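Local coordinates for protein serine proteinase inhibitor 1 (Myxoma virus, PDB 6BJ5) that inhibits serine proteases as a poxviral member of the serpin family and is important in virulence, at residues 43-48 against 74-79. Residues are numbered along the deposited sequence; the frame is centred on the assembly and turned at random.
Sequences ALSVLR and ALRELF
Val46 and Arg76 carry most of the packing between residues 43-48 and 74-79. Their side chains lie alongside each other and point opposite ways. CG2 of Val46 sits over one face of the Arg76 guanidinium, nearer the NE side than the centre, with CG2 3.8 Å from Arg76 NE. Val46 holds CG1 anti to its backbone N (chi1 173°), which places CG2 beside that N and facing the arginine. Val46 CG2 also lies 4.2 Å from Arg76 CG, in the aliphatic start of the arginine. Farther out, Ser45 CB approaches Arg76 NH1 obliquely at 3.7 Å. Phe98 of helix 88-98 touches both Val46 and Arg76.

In the serpin fold, strand 73-81 belongs to the large central sheet, beta-sheet A, where it pairs antiparallel with strand 142-153. Helix 37-49 packs against this sheet, and Leu144 of strand 142-153 meets Val46 and Leu47.

No hydrogen bond links the two segments directly. The Arg76 chain bends at chi2 (141°) and chi3 and brings NH1 to the carbonyl O of Ser42, just before segment 43-48, for a hydrogen bond. Ser45 OG bonds instead to the carbonyl O of Pro62. Arg76 NH2 forms a long, weak ion pair with Glu67.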
ATOM      1  N   ALA A  43      -1.975   3.332  -9.790  1.00 23.82           N
ATOM      2  CA  ALA A  43      -2.233   4.731 -10.111  1.00 18.34           C
ATOM      3  C   ALA A  43      -1.261   5.239 -11.168  1.00 30.41           C
ATOM      4  O   ALA A  43      -1.669   5.825 -12.179  1.00 32.39           O
ATOM      5  CB  ALA A  43      -2.129   5.575  -8.835  1.00  8.60           C
ATOM      6  N   LEU A  44       0.039   5.013 -10.946  1.00 26.73           N
ATOM      7  CA  LEU A  44       1.062   5.436 -11.896  1.00 15.16           C
ATOM      8  C   LEU A  44       0.844   4.796 -13.262  1.00 19.34           C
ATOM      9  O   LEU A  44       1.124   5.415 -14.300  1.00  9.72           O
ATOM     10  CB  LEU A  44       2.445   5.066 -11.370  1.00 16.42           C
ATOM     11  CG  LEU A  44       2.971   5.713 -10.096  1.00 21.41           C
ATOM     12  CD1 LEU A  44       4.391   5.233  -9.815  1.00 12.55           C
ATOM     13  CD2 LEU A  44       2.947   7.213 -10.234  1.00 11.08           C
ATOM     14  N   SER A  45       0.350   3.558 -13.281  1.00 19.43           N
ATOM     15  CA  SER A  45       0.125   2.858 -14.541  1.00 23.26           C
ATOM     16  C   SER A  45      -0.964   3.541 -15.366  1.00 32.80           C
ATOM     17  O   SER A  45      -0.833   3.683 -16.589  1.00 32.99           O
ATOM     18  CB  SER A  45      -0.225   1.400 -14.241  1.00 31.55           C
ATOM     19  OG  SER A  45      -0.431   0.633 -15.407  1.00 35.21           O
ATOM     20  N   VAL A  46      -2.027   4.005 -14.704  1.00 37.00           N
ATOM     21  CA  VAL A  46      -3.047   4.810 -15.376  1.00 17.91           C
ATOM     22  C   VAL A  46      -2.457   6.139 -15.828  1.00 20.93           C
ATOM     23  O   VAL A  46      -2.605   6.532 -16.990  1.00 26.51           O
ATOM     24  CB  VAL A  46      -4.253   5.021 -14.444  1.00 27.96           C
ATOM     25  CG1 VAL A  46      -5.239   6.000 -15.061  1.00 21.46           C
ATOM     26  CG2 VAL A  46      -4.931   3.684 -14.147  1.00 15.90           C
ATOM     27  N   LEU A  47      -1.759   6.845 -14.919  1.00 30.57           N
ATOM     28  CA  LEU A  47      -1.135   8.131 -15.247  1.00 29.10           C
ATOM     29  C   LEU A  47      -0.270   8.035 -16.487  1.00 35.84           C
ATOM     30  O   LEU A  47      -0.053   9.033 -17.181  1.00 44.44           O
ATOM     31  CB  LEU A  47      -0.266   8.603 -14.082  1.00 25.20           C
ATOM     32  CG  LEU A  47       0.403   9.973 -14.216  1.00 24.68           C
ATOM     33  CD1 LEU A  47      -0.638  11.057 -14.287  1.00 26.82           C
ATOM     34  CD2 LEU A  47       1.332  10.256 -13.061  1.00 24.87           C
ATOM     35  N   ARG A  48       0.204   6.842 -16.781  1.00 38.32           N
ATOM     36  CA  ARG A  48       1.136   6.616 -17.864  1.00 42.69           C
ATOM     37  C   ARG A  48       0.421   6.635 -19.215  1.00 40.97           C
ATOM     38  O   ARG A  48       1.002   7.053 -20.221  1.00 28.96           O
ATOM     39  CB  ARG A  48       1.856   5.306 -17.549  1.00 36.99           C
ATOM     40  CG  ARG A  48       2.874   4.868 -18.478  1.00 30.93           C
ATOM     41  CD  ARG A  48       3.532   3.618 -17.928  1.00 24.02           C
ATOM     42  NE  ARG A  48       4.168   2.936 -19.038  1.00 38.60           N
ATOM     43  CZ  ARG A  48       5.335   3.297 -19.551  1.00 37.48           C
ATOM     44  NH1 ARG A  48       6.011   4.331 -19.031  1.00 25.63           N
ATOM     45  NH2 ARG A  48       5.808   2.628 -20.594  1.00 29.81           N
ATOM     46  N   ALA A  74      -9.931  -3.947  -6.569  1.00 34.18           N
ATOM     47  CA  ALA A  74      -9.103  -2.841  -7.013  1.00 36.62           C
ATOM     48  C   ALA A  74      -9.942  -1.968  -7.925  1.00 39.61           C
ATOM     49  O   ALA A  74     -10.797  -2.471  -8.656  1.00 54.94           O
ATOM     50  CB  ALA A  74      -7.849  -3.331  -7.754  1.00 36.65           C
ATOM     51  N   LEU A  75      -9.705  -0.660  -7.886  1.00 39.18           N
ATOM     52  CA  LEU A  75     -10.541   0.262  -8.648  1.00 34.50           C
ATOM     53  C   LEU A  75      -9.701   1.418  -9.173  1.00 32.84           C
ATOM     54  O   LEU A  75      -8.765   1.877  -8.512  1.00 47.88           O
ATOM     55  CB  LEU A  75     -11.714   0.767  -7.799  1.00 37.39           C
ATOM     56  CG  LEU A  75     -12.634   1.857  -8.359  1.00 52.18           C
ATOM     57  CD1 LEU A  75     -13.992   1.754  -7.733  1.00 60.37           C
ATOM     58  CD2 LEU A  75     -12.080   3.255  -8.077  1.00 59.73           C
ATOM     59  N   ARG A  76     -10.049   1.886 -10.375  1.00 25.72           N
ATOM     60  CA  ARG A  76      -9.303   2.957 -11.035  1.00 33.39           C
ATOM     61  C   ARG A  76     -10.260   3.893 -11.757  1.00 35.43           C
ATOM     62  O   ARG A  76     -11.004   3.465 -12.646  1.00 28.67           O
ATOM     63  CB  ARG A  76      -8.273   2.392 -12.009  1.00 27.47           C
ATOM     64  CG  ARG A  76      -7.178   1.636 -11.319  1.00 36.96           C
ATOM     65  CD  ARG A  76      -6.797   0.418 -12.126  1.00 45.68           C
ATOM     66  NE  ARG A  76      -5.356   0.381 -12.235  1.00 55.55           N
ATOM     67  CZ  ARG A  76      -4.693  -0.313 -13.134  1.00 58.27           C
ATOM     68  NH1 ARG A  76      -3.374  -0.254 -13.152  1.00 71.85           N
ATOM     69  NH2 ARG A  76      -5.358  -1.041 -14.007  1.00 58.69           N
ATOM     70  N   GLU A  77     -10.216   5.171 -11.377  1.00 32.59           N
ATOM     71  CA  GLU A  77     -11.083   6.199 -11.926  1.00 28.25           C
ATOM     72  C   GLU A  77     -10.220   7.425 -12.170  1.00 25.89           C
ATOM     73  O   GLU A  77      -9.210   7.632 -11.486  1.00 21.01           O
ATOM     74  CB  GLU A  77     -12.246   6.574 -10.974  1.00 28.25           C
ATOM     75  CG  GLU A  77     -13.133   5.417 -10.539  1.00 32.58           C
ATOM     76  CD  GLU A  77     -13.839   4.713 -11.687  1.00 42.67           C
ATOM     77  OE1 GLU A  77     -14.385   5.383 -12.589  1.00 43.72           O
ATOM     78  OE2 GLU A  77     -13.823   3.469 -11.698  1.00 48.94           O
ATOM     79  N   LEU A  78     -10.618   8.218 -13.164  1.00 23.17           N
ATOM     80  CA  LEU A  78      -9.988   9.491 -13.472  1.00 19.97           C
ATOM     81  C   LEU A  78     -11.076  10.560 -13.541  1.00 22.79           C
ATOM     82  O   LEU A  78     -12.085  10.388 -14.230  1.00 21.76           O
ATOM     83  CB  LEU A  78      -9.202   9.408 -14.792  1.00 21.55           C
ATOM     84  CG  LEU A  78      -8.575  10.703 -15.316  1.00 28.10           C
ATOM     85  CD1 LEU A  78      -7.562  11.289 -14.328  1.00 29.05           C
ATOM     86  CD2 LEU A  78      -7.944  10.487 -16.683  1.00 20.86           C
ATOM     87  N   PHE A  79     -10.877  11.657 -12.826  1.00 29.52           N
ATOM     88  CA  PHE A  79     -11.842  12.749 -12.782  1.00 29.57           C
ATOM     89  C   PHE A  79     -11.172  13.960 -13.407  1.00 31.16           C
ATOM     90  O   PHE A  79     -10.281  14.566 -12.798  1.00 33.51           O
ATOM     91  CB  PHE A  79     -12.260  13.040 -11.343  1.00 38.91           C
ATOM     92  CG  PHE A  79     -12.892  11.875 -10.668  1.00 46.81           C
ATOM     93  CD1 PHE A  79     -14.249  11.648 -10.774  1.00 38.32           C
ATOM     94  CD2 PHE A  79     -12.108  10.960  -9.975  1.00 47.10           C
ATOM     95  CE1 PHE A  79     -14.822  10.545 -10.174  1.00 41.61           C
ATOM     96  CE2 PHE A  79     -12.675   9.858  -9.375  1.00 42.11           C
ATOM     97  CZ  PHE A  79     -14.034   9.648  -9.476  1.00 44.37           C
TER